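Long-range contacts in uncharacterized protein (Vibrio parahaemolyticus M0605, PDB 3X0T), which probably serves as the PirA component of a plasmid-borne, pore-forming toxin that makes this marine bacterium virulent: residues A[38-43]-A[82-87]; A[54-59]-A[66-71]; A[58-63]-A[88-93]. All coordinates share one frame; numbering follows the deposited sequence. Where two conformers were deposited one is given.

Contact 1 (A[38-43]-A[82-87]); sequences GRSVDI and LQRPDN
Ser40 OG receives the backbone N-H of Arg84, 2.8 Å from Arg84 N and nearly straight (165° at the hydrogen). Here two neighbouring strands of the jelly roll separate: strand 41-45 pairs with 79-82, an outermost strand of its four-stranded antiparallel sheet, and the chain then runs on into the loop 83-87. The serine hydroxyl is turned toward its own backbone N and anti to its carbonyl carbon (chi1 -63°), which sets OG beside the loop just past the last backbone bridge. A small polar residue suits this buried spot, since it can extend the strand pairing by one side-chain bond. Gln83 reaches back with its amide, OE1 lying 3.2 Å from Ser40 OG; OE1 is hydrogen-bonded to His81 NE2.

Val41 and Leu82 form an antiparallel hydrogen-bonded pair. Leu82 N gives its hydrogen to Val41 O at 2.8 Å, and Val41 N returns a bond of 3.1 Å to Leu82 O. Their side chains leave on the same face, with Val41 CG2 4.2 Å from Leu82 CB, and both pack on Ile94 of the opposite sheet. Branched aliphatic residues thus fill the space between the two layers of the sandwich.

Farther along, Gly38 has a backbone shape that is easier for a residue without CB. The Arg84 chain, extended from CG to NE, passes close to it; in one of two conformers NH1 comes to Gly38 O, so that bond is doubtful. A water closes this end, accepting from Gly38 N at 2.9 Å and donating to Pro85 O at 2.8 Å and to Asn87 O.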
loop_
_atom_site.group_PDB
_atom_site.type_symbol
_atom_site.label_atom_id
_atom_site.label_comp_id
_atom_site.label_asym_id
_atom_site.label_seq_id
_atom_site.Cartn_x
_atom_site.Cartn_y
_atom_site.Cartn_z
ATOM N N GLY A 38 8.335 -5.098 -6.003
ATOM C CA GLY A 38 8.017 -4.360 -4.810
ATOM C C GLY A 38 7.861 -5.149 -3.539
ATOM O O GLY A 38 8.580 -6.119 -3.312
ATOM N N ARG A 39 6.909 -4.761 -2.736
ATOM C CA ARG A 39 6.727 -5.304 -1.373
ATOM C C ARG A 39 5.248 -5.425 -1.123
ATOM O O ARG A 39 4.493 -4.515 -1.386
ATOM C CB ARG A 39 7.391 -4.285 -0.360
ATOM C CG ARG A 39 7.141 -4.582 1.097
ATOM C CD ARG A 39 8.192 -3.991 1.994
ATOM N NE ARG A 39 8.300 -2.520 1.833
ATOM C CZ ARG A 39 9.318 -1.835 2.328
ATOM N NH1 ARG A 39 9.369 -0.534 2.139
ATOM N NH2 ARG A 39 10.331 -2.459 2.990
ATOM N N SER A 40 4.869 -6.546 -0.527
ATOM C CA SER A 40 3.452 -6.787 -0.164
ATOM C C SER A 40 3.182 -6.241 1.221
ATOM O O SER A 40 4.091 -6.164 2.058
ATOM C CB SER A 40 3.214 -8.332 -0.119
ATOM O OG SER A 40 3.419 -8.860 -1.417
ATOM N N VAL A 41 1.899 -5.946 1.507
ATOM C CA VAL A 41 1.538 -5.434 2.840
ATOM C C VAL A 41 0.170 -6.027 3.174
ATOM O O VAL A 41 -0.557 -6.489 2.324
ATOM C CB VAL A 41 1.436 -3.904 2.883
ATOM C CG1 VAL A 41 2.734 -3.294 2.431
ATOM C CG2 VAL A 41 0.286 -3.350 2.102
ATOM N N ASP A 42 -0.123 -5.969 4.484
ATOM C CA ASP A 42 -1.505 -6.134 4.901
ATOM C C ASP A 42 -1.998 -4.806 5.446
ATOM O O ASP A 42 -1.260 -4.046 6.058
ATOM C CB ASP A 42 -1.685 -7.186 6.034
ATOM C CG ASP A 42 -0.961 -8.416 5.734
ATOM O OD1 ASP A 42 -1.107 -8.947 4.666
ATOM O OD2 ASP A 42 -0.219 -8.865 6.662
ATOM N N ILE A 43 -3.265 -4.502 5.203
ATOM C CA ILE A 43 -3.884 -3.310 5.761
ATOM C C ILE A 43 -5.012 -3.739 6.750
ATOM O O ILE A 43 -5.873 -4.542 6.372
ATOM C CB ILE A 43 -4.489 -2.430 4.649
ATOM C CG1 ILE A 43 -5.237 -1.232 5.319
ATOM C CG2 ILE A 43 -5.391 -3.161 3.634
ATOM C CD1 ILE A 43 -5.703 -0.165 4.324
ATOM N N LEU A 82 -2.520 -7.296 0.483
ATOM C CA LEU A 82 -2.220 -6.813 -0.852
ATOM C C LEU A 82 -0.890 -7.386 -1.272
ATOM O O LEU A 82 0.187 -6.979 -0.807
ATOM C CB LEU A 82 -2.136 -5.271 -0.806
ATOM C CG LEU A 82 -1.767 -4.590 -2.122
ATOM C CD1 LEU A 82 -2.749 -4.943 -3.206
ATOM C CD2 LEU A 82 -1.632 -3.107 -1.945
ATOM N N GLN A 83 -0.967 -8.381 -2.169
ATOM C CA GLN A 83 0.270 -8.994 -2.680
ATOM C C GLN A 83 0.843 -8.104 -3.799
ATOM O O GLN A 83 0.115 -7.698 -4.698
ATOM C CB GLN A 83 -0.126 -10.403 -3.210
ATOM C CG GLN A 83 1.054 -11.170 -3.803
ATOM C CD GLN A 83 2.110 -11.598 -2.743
ATOM O OE1 GLN A 83 1.861 -11.669 -1.538
ATOM N NE2 GLN A 83 3.295 -11.897 -3.265
ATOM N N ARG A 84 2.149 -7.910 -3.764
ATOM C CA ARG A 84 2.757 -7.097 -4.799
ATOM C C ARG A 84 2.575 -7.733 -6.166
ATOM O O ARG A 84 2.527 -8.961 -6.274
ATOM C CB ARG A 84 4.236 -6.965 -4.526
ATOM C CG ARG A 84 4.955 -8.293 -4.672
ATOM C CD ARG A 84 6.393 -8.119 -4.314
ATOM N NE ARG A 84 7.103 -9.411 -4.436
ATOM C CZ ARG A 84 8.269 -9.699 -3.850
ATOM N NH1 ARG A 84 8.819 -8.823 -3.083
ATOM N NH2 ARG A 84 8.889 -10.878 -4.071
ATOM N N PRO A 85 2.506 -6.968 -7.268
ATOM C CA PRO A 85 2.567 -7.576 -8.605
ATOM C C PRO A 85 3.821 -8.399 -8.759
ATOM O O PRO A 85 4.871 -8.108 -8.197
ATOM C CB PRO A 85 2.566 -6.349 -9.535
ATOM C CG PRO A 85 1.890 -5.261 -8.720
ATOM C CD PRO A 85 2.422 -5.490 -7.316
ATOM N N ASP A 86 3.787 -9.424 -9.609
ATOM C CA ASP A 86 5.008 -10.223 -9.818
ATOM C C ASP A 86 6.029 -9.509 -10.715
ATOM O O ASP A 86 7.231 -9.900 -10.678
ATOM C CB ASP A 86 4.618 -11.527 -10.587
ATOM C CG ASP A 86 3.820 -12.512 -9.826
ATOM O OD1 ASP A 86 3.864 -12.524 -8.559
ATOM O OD2 ASP A 86 3.168 -13.370 -10.488
ATOM N N ASN A 87 5.687 -8.434 -11.400
ATOM C CA ASN A 87 6.588 -7.759 -12.336
ATOM C C ASN A 87 7.299 -6.573 -11.593
ATOM O O ASN A 87 6.864 -6.096 -10.545
ATOM C CB ASN A 87 5.910 -7.342 -13.668
ATOM C CG ASN A 87 4.626 -6.500 -13.451
ATOM O OD1 ASN A 87 3.662 -6.948 -12.779
ATOM N ND2 ASN A 87 4.598 -5.373 -14.212
HETATM O O HOH W 1 6.129 -5.626 -7.815
#

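Contact 2 (A[54-59]-A[66-71]); sequences QYQWGA and WKVAKS
Residues 54-58 and 67-71 run antiparallel, but their pairing slips by one residue halfway. Trp57 and Lys67 make a hydrogen-bonded pair, with Lys67 N 2.8 Å from Trp57 O and Trp57 N donating back to Lys67 O. At the other end Tyr55 N bonds to Lys70 O. Between them Ala69 and Lys70 both face Tyr55, whose carbonyl oxygen accepts two N-H groups in its plane: Ala69 N at 2.9 Å and Lys70 N at 3.2 Å. This is a classic beta bulge, and it lets strand 67-74 turn a corner at Ala69, whose small methyl group sits 4.0 Å from Trp57 CD1.

The two strands form a beta hairpin at the edge of one sheet of the jelly roll, with 67-74 as the outermost strand. On the face bearing Trp57 and Lys67, the lysine lies across the indole. Its bend at chi2 (99°) carries CD over one face of the six-membered ring, 3.6 Å from the centroid, in a CH-pi contact. The long aliphatic part of lysine suits this role, while NZ goes on to Gly65 O; its distance from the ring allows at most a weak cation-pi attraction. Phe89 also stacks with Trp57.

The other face carries a chain of amides. Gln56 NE2 donates to Gln54 OE1 at 2.9 Å, almost within both amide planes, and Gln54 NE2 passes a hydrogen to Ser71 OG at 2.9 Å (162°). The extended chains bring the two amides edge to edge, with their planes turned well away from each other, and the bonds fix the rotation of each. Arg93 grips Gln56 OE1 and lies on the Trp66 ring as a cation-pi partner, while Trp66 CB approaches that same OE1 to 3.4 Å.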
loop_
_atom_site.group_PDB
_atom_site.type_symbol
_atom_site.label_atom_id
_atom_site.label_comp_id
_atom_site.label_asym_id
_atom_site.label_seq_id
_atom_site.Cartn_x
_atom_site.Cartn_y
_atom_site.Cartn_z
ATOM N N GLN A 54 -4.514 0.765 -3.000
ATOM C CA GLN A 54 -4.063 0.535 -4.388
ATOM C C GLN A 54 -2.561 0.351 -4.455
ATOM O O GLN A 54 -1.790 1.016 -3.745
ATOM C CB GLN A 54 -4.416 1.701 -5.357
ATOM C CG GLN A 54 -5.923 1.954 -5.404
ATOM C CD GLN A 54 -6.308 2.823 -6.508
ATOM O OE1 GLN A 54 -5.610 3.780 -6.915
ATOM N NE2 GLN A 54 -7.508 2.495 -7.057
ATOM N N TYR A 55 -2.151 -0.549 -5.335
ATOM C CA TYR A 55 -0.752 -0.714 -5.731
ATOM C C TYR A 55 -0.589 0.024 -7.053
ATOM O O TYR A 55 -1.278 -0.317 -7.994
ATOM C CB TYR A 55 -0.400 -2.203 -5.866
ATOM C CG TYR A 55 1.036 -2.488 -5.667
ATOM C CD1 TYR A 55 2.007 -2.072 -6.613
ATOM C CD2 TYR A 55 1.496 -3.102 -4.502
ATOM C CE1 TYR A 55 3.362 -2.262 -6.371
ATOM C CE2 TYR A 55 2.844 -3.276 -4.259
ATOM C CZ TYR A 55 3.776 -2.854 -5.196
ATOM O OH TYR A 55 5.113 -3.039 -4.914
ATOM N N GLN A 56 0.296 1.023 -7.086
ATOM C CA GLN A 56 0.462 1.868 -8.266
ATOM C C GLN A 56 1.888 1.810 -8.778
ATOM O O GLN A 56 2.811 1.482 -8.000
ATOM C CB GLN A 56 0.106 3.299 -7.937
ATOM C CG GLN A 56 -1.359 3.456 -7.546
ATOM C CD GLN A 56 -1.769 4.897 -7.355
ATOM O OE1 GLN A 56 -0.932 5.816 -7.403
ATOM N NE2 GLN A 56 -3.066 5.115 -7.138
ATOM N N TRP A 57 2.074 2.115 -10.066
ATOM C CA TRP A 57 3.389 2.084 -10.675
ATOM C C TRP A 57 3.569 3.263 -11.589
ATOM O O TRP A 57 2.588 3.866 -12.050
ATOM C CB TRP A 57 3.662 0.739 -11.383
ATOM C CG TRP A 57 2.859 0.566 -12.643
ATOM C CD1 TRP A 57 1.552 0.112 -12.755
ATOM C CD2 TRP A 57 3.276 0.882 -13.969
ATOM N NE1 TRP A 57 1.180 0.105 -14.062
ATOM C CE2 TRP A 57 2.196 0.595 -14.830
ATOM C CE3 TRP A 57 4.455 1.412 -14.532
ATOM C CZ2 TRP A 57 2.264 0.865 -16.220
ATOM C CZ3 TRP A 57 4.506 1.676 -15.891
ATOM C CH2 TRP A 57 3.423 1.386 -16.718
ATOM N N GLY A 58 4.825 3.566 -11.901
ATOM C CA GLY A 58 5.134 4.655 -12.839
ATOM C C GLY A 58 6.273 4.213 -13.762
ATOM O O GLY A 58 7.144 3.403 -13.385
ATOM N N ALA A 59 6.217 4.768 -14.966
ATOM C CA ALA A 59 7.251 4.555 -16.002
ATOM C C ALA A 59 8.486 5.408 -15.673
ATOM O O ALA A 59 8.460 6.292 -14.809
ATOM C CB ALA A 59 6.638 4.983 -17.352
ATOM N N TRP A 66 1.014 8.274 -12.328
ATOM C CA TRP A 66 0.839 6.956 -11.670
ATOM C C TRP A 66 -0.241 6.137 -12.390
ATOM O O TRP A 66 -1.248 6.704 -12.842
ATOM C CB TRP A 66 0.392 7.130 -10.219
ATOM C CG TRP A 66 1.499 7.653 -9.345
ATOM C CD1 TRP A 66 1.585 8.923 -8.784
ATOM C CD2 TRP A 66 2.647 6.941 -8.888
ATOM N NE1 TRP A 66 2.733 8.992 -8.015
ATOM C CE2 TRP A 66 3.409 7.804 -8.081
ATOM C CE3 TRP A 66 3.100 5.621 -9.115
ATOM C CZ2 TRP A 66 4.601 7.388 -7.468
ATOM C CZ3 TRP A 66 4.307 5.233 -8.535
ATOM C CH2 TRP A 66 5.050 6.107 -7.696
ATOM N N LYS A 67 -0.045 4.831 -12.430
ATOM C CA LYS A 67 -1.020 3.892 -12.990
ATOM C C LYS A 67 -1.398 2.889 -11.942
ATOM O O LYS A 67 -0.594 2.579 -11.060
ATOM C CB LYS A 67 -0.415 3.139 -14.199
ATOM C CG LYS A 67 -0.041 4.005 -15.370
ATOM C CD LYS A 67 1.516 4.290 -15.328
ATOM C CE LYS A 67 2.054 4.988 -16.593
ATOM N NZ LYS A 67 1.518 6.341 -16.809
ATOM N N VAL A 68 -2.615 2.362 -11.976
ATOM C CA VAL A 68 -3.106 1.421 -11.029
ATOM C C VAL A 68 -2.861 -0.034 -11.483
ATOM O O VAL A 68 -3.359 -0.429 -12.535
ATOM C CB VAL A 68 -4.599 1.657 -10.711
ATOM C CG1 VAL A 68 -5.089 0.615 -9.684
ATOM C CG2 VAL A 68 -4.864 3.078 -10.315
ATOM N N ALA A 69 -2.080 -0.773 -10.707
ATOM C CA ALA A 69 -1.880 -2.215 -10.956
ATOM C C ALA A 69 -2.879 -3.049 -10.178
ATOM O O ALA A 69 -3.260 -4.124 -10.682
ATOM C CB ALA A 69 -0.463 -2.644 -10.589
ATOM N N LYS A 70 -3.242 -2.676 -8.950
ATOM C CA LYS A 70 -4.169 -3.438 -8.101
ATOM C C LYS A 70 -4.967 -2.471 -7.277
ATOM O O LYS A 70 -4.447 -1.413 -6.878
ATOM C CB LYS A 70 -3.444 -4.408 -7.188
ATOM C CG LYS A 70 -2.667 -5.536 -7.877
ATOM C CD LYS A 70 -2.234 -6.656 -6.913
ATOM C CE LYS A 70 -1.641 -7.851 -7.598
ATOM N NZ LYS A 70 -1.481 -8.913 -6.545
ATOM N N SER A 71 -6.215 -2.826 -6.980
ATOM C CA SER A 71 -7.055 -2.010 -6.131
ATOM C C SER A 71 -8.008 -2.886 -5.322
ATOM O O SER A 71 -8.488 -3.889 -5.887
ATOM C CB SER A 71 -7.847 -1.026 -6.987
ATOM O OG SER A 71 -8.558 -0.070 -6.226
#

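Contact 3 (A[58-63]-A[88-93]); sequences GAPFMA and AFYHQR
Two bends in Met62, at chi2 (-62°) and chi3 (-56°), curl its thioether onto His91, whose ring is set anti to its own carbonyl carbon (chi1 -58°). The sulfur comes in obliquely: Met62 SD is 3.6 Å from His91 CB and 4.2 Å from the ring centroid, while Met62 CG lies over one face. A flexible, polarisable side chain fits such a place well. Gly58 has no side chain, and Met62 SD occupies the region into which one would point. The ring edge of His91 meets backbone, with CD2 3.3 Å from Ala59 O, and a water links His91 NE2 to Phe61 N.

Pro60 packs on Tyr90 in a second aromatic contact. The CG methylene of the puckered proline ring sits over the tyrosine face, 3.9 Å from the centroid and offset toward the rim, a CH-pi contact. Proline also suits the second position of the type II turn that runs from Ala59 to Met62, closed by Met62 N donating to Ala59 O at 2.8 Å; Phe61 takes the positive phi of the third position.

Backbone pairing joins Gly58 to His91. Gly58 N donates to His91 O at 2.8 Å, the reverse bond from His91 N to Gly58 O is weak, and a second water bridges Gly58 O and Tyr90 N.

The contact lies at the surface where strands 51-58 and 91-98 end their pairing in one sheet. From the far side, strand 22-30 flanks 91-98, and its His30 hydrogen-bonds to His91 ND1.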
loop_
_atom_site.group_PDB
_atom_site.type_symbol
_atom_site.label_atom_id
_atom_site.label_comp_id
_atom_site.label_asym_id
_atom_site.label_seq_id
_atom_site.Cartn_x
_atom_site.Cartn_y
_atom_site.Cartn_z
ATOM N N GLY A 58 4.825 3.566 -11.901
ATOM C CA GLY A 58 5.134 4.655 -12.839
ATOM C C GLY A 58 6.273 4.213 -13.762
ATOM O O GLY A 58 7.144 3.403 -13.385
ATOM N N ALA A 59 6.217 4.768 -14.966
ATOM C CA ALA A 59 7.251 4.555 -16.002
ATOM C C ALA A 59 8.486 5.408 -15.673
ATOM O O ALA A 59 8.460 6.292 -14.809
ATOM C CB ALA A 59 6.638 4.983 -17.352
ATOM N N PRO A 60 9.581 5.219 -16.425
ATOM C CA PRO A 60 10.728 6.113 -16.279
ATOM C C PRO A 60 10.274 7.540 -16.399
ATOM O O PRO A 60 9.389 7.933 -17.246
ATOM C CB PRO A 60 11.660 5.732 -17.456
ATOM C CG PRO A 60 11.367 4.232 -17.590
ATOM C CD PRO A 60 9.813 4.165 -17.442
ATOM N N PHE A 61 10.815 8.395 -15.533
ATOM C CA PHE A 61 10.545 9.840 -15.530
ATOM C C PHE A 61 9.094 10.104 -15.121
ATOM O O PHE A 61 8.654 11.252 -15.268
ATOM C CB PHE A 61 10.871 10.570 -16.869
ATOM C CG PHE A 61 12.272 10.187 -17.299
ATOM C CD1 PHE A 61 13.393 10.521 -16.557
ATOM C CD2 PHE A 61 12.432 9.365 -18.420
ATOM C CE1 PHE A 61 14.699 10.141 -16.941
ATOM C CE2 PHE A 61 13.745 8.965 -18.762
ATOM C CZ PHE A 61 14.822 9.334 -18.022
ATOM N N MET A 62 8.374 9.114 -14.611
ATOM C CA MET A 62 6.962 9.296 -14.268
ATOM C C MET A 62 6.136 9.793 -15.473
ATOM O O MET A 62 5.107 10.427 -15.290
ATOM C CB MET A 62 6.791 10.153 -13.001
ATOM C CG MET A 62 7.294 9.482 -11.799
ATOM S SD MET A 62 6.440 7.936 -11.364
ATOM C CE MET A 62 4.708 8.505 -11.257
ATOM N N ALA A 63 6.554 9.414 -16.665
ATOM C CA ALA A 63 5.782 9.893 -17.851
ATOM C C ALA A 63 4.381 9.332 -17.800
ATOM O O ALA A 63 4.192 8.139 -17.618
ATOM C CB ALA A 63 6.512 9.289 -19.111
ATOM N N ALA A 88 8.393 -6.101 -12.217
ATOM C CA ALA A 88 9.319 -5.127 -11.673
ATOM C C ALA A 88 9.012 -3.740 -12.235
ATOM O O ALA A 88 8.595 -3.617 -13.417
ATOM C CB ALA A 88 10.751 -5.549 -12.036
ATOM N N PHE A 89 9.241 -2.697 -11.434
ATOM C CA PHE A 89 8.916 -1.346 -11.803
ATOM C C PHE A 89 10.059 -0.423 -11.586
ATOM O O PHE A 89 10.933 -0.650 -10.713
ATOM C CB PHE A 89 7.725 -0.836 -10.961
ATOM C CG PHE A 89 6.483 -1.693 -11.088
ATOM C CD1 PHE A 89 5.782 -1.679 -12.338
ATOM C CD2 PHE A 89 5.999 -2.458 -10.045
ATOM C CE1 PHE A 89 4.594 -2.449 -12.416
ATOM C CE2 PHE A 89 4.825 -3.188 -10.161
ATOM C CZ PHE A 89 4.128 -3.176 -11.331
ATOM N N TYR A 90 10.073 0.722 -12.268
ATOM C CA TYR A 90 10.976 1.830 -11.998
ATOM C C TYR A 90 10.496 2.676 -10.839
ATOM O O TYR A 90 11.311 3.211 -10.081
ATOM C CB TYR A 90 11.106 2.683 -13.251
ATOM C CG TYR A 90 11.853 1.981 -14.356
ATOM C CD1 TYR A 90 13.253 1.959 -14.391
ATOM C CD2 TYR A 90 11.179 1.305 -15.364
ATOM C CE1 TYR A 90 13.969 1.296 -15.370
ATOM C CE2 TYR A 90 11.897 0.640 -16.365
ATOM C CZ TYR A 90 13.267 0.649 -16.364
ATOM O OH TYR A 90 14.000 -0.038 -17.318
ATOM N N HIS A 91 9.189 2.829 -10.697
ATOM C CA HIS A 91 8.531 3.575 -9.631
ATOM C C HIS A 91 7.334 2.805 -9.183
ATOM O O HIS A 91 6.578 2.315 -10.038
ATOM C CB HIS A 91 8.128 4.989 -10.060
ATOM C CG HIS A 91 9.286 5.805 -10.529
ATOM N ND1 HIS A 91 10.175 6.413 -9.658
ATOM C CD2 HIS A 91 9.787 5.971 -11.795
ATOM C CE1 HIS A 91 11.147 6.942 -10.368
ATOM N NE2 HIS A 91 10.960 6.666 -11.654
ATOM N N GLN A 92 7.078 2.747 -7.885
ATOM C CA GLN A 92 5.891 2.072 -7.371
ATOM C C GLN A 92 5.552 2.657 -6.021
ATOM O O GLN A 92 6.423 3.173 -5.306
ATOM C CB GLN A 92 6.062 0.545 -7.380
ATOM C CG GLN A 92 7.224 0.055 -6.467
ATOM C CD GLN A 92 7.616 -1.296 -6.867
ATOM O OE1 GLN A 92 6.811 -2.272 -6.732
ATOM N NE2 GLN A 92 8.813 -1.501 -7.367
ATOM N N ARG A 93 4.274 2.521 -5.653
ATOM C CA ARG A 93 3.849 2.974 -4.343
ATOM C C ARG A 93 2.576 2.241 -3.958
ATOM O O ARG A 93 1.886 1.684 -4.837
ATOM C CB ARG A 93 3.623 4.495 -4.313
ATOM C CG ARG A 93 2.466 5.026 -5.144
ATOM C CD ARG A 93 2.239 6.473 -4.912
ATOM N NE ARG A 93 1.112 6.940 -5.704
ATOM C CZ ARG A 93 0.534 8.136 -5.525
ATOM N NH1 ARG A 93 1.039 8.990 -4.669
ATOM N NH2 ARG A 93 -0.595 8.380 -6.188
HETATM O O HOH W 2 7.899 0.878 -14.043
HETATM O O HOH W 3 12.817 7.418 -13.714
#

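Contacts 2 and 3 belong to one four-stranded sheet of the jelly roll, their centres about 9 Å apart, and share Gly58 and Ala59: the strand 51-58 pairs with 67-74 on one side and with 91-98 on the other. Contact 1 joins strand 41-45 of the facing sheet to the end of 79-82 and the loop after it, its centre about 11 Å from contact 2 and 15 Å from contact 3. Along the chain, contact 2 falls wholly between the two segments of contact 1, whereas contacts 1 and 3 alternate. Tyr55 on Pro85 and Lys70 on Gln83 O link contact 2 to contact 1 across the sandwich, while the Tyr55-Gln92 bond joins neighbouring strands of one sheet.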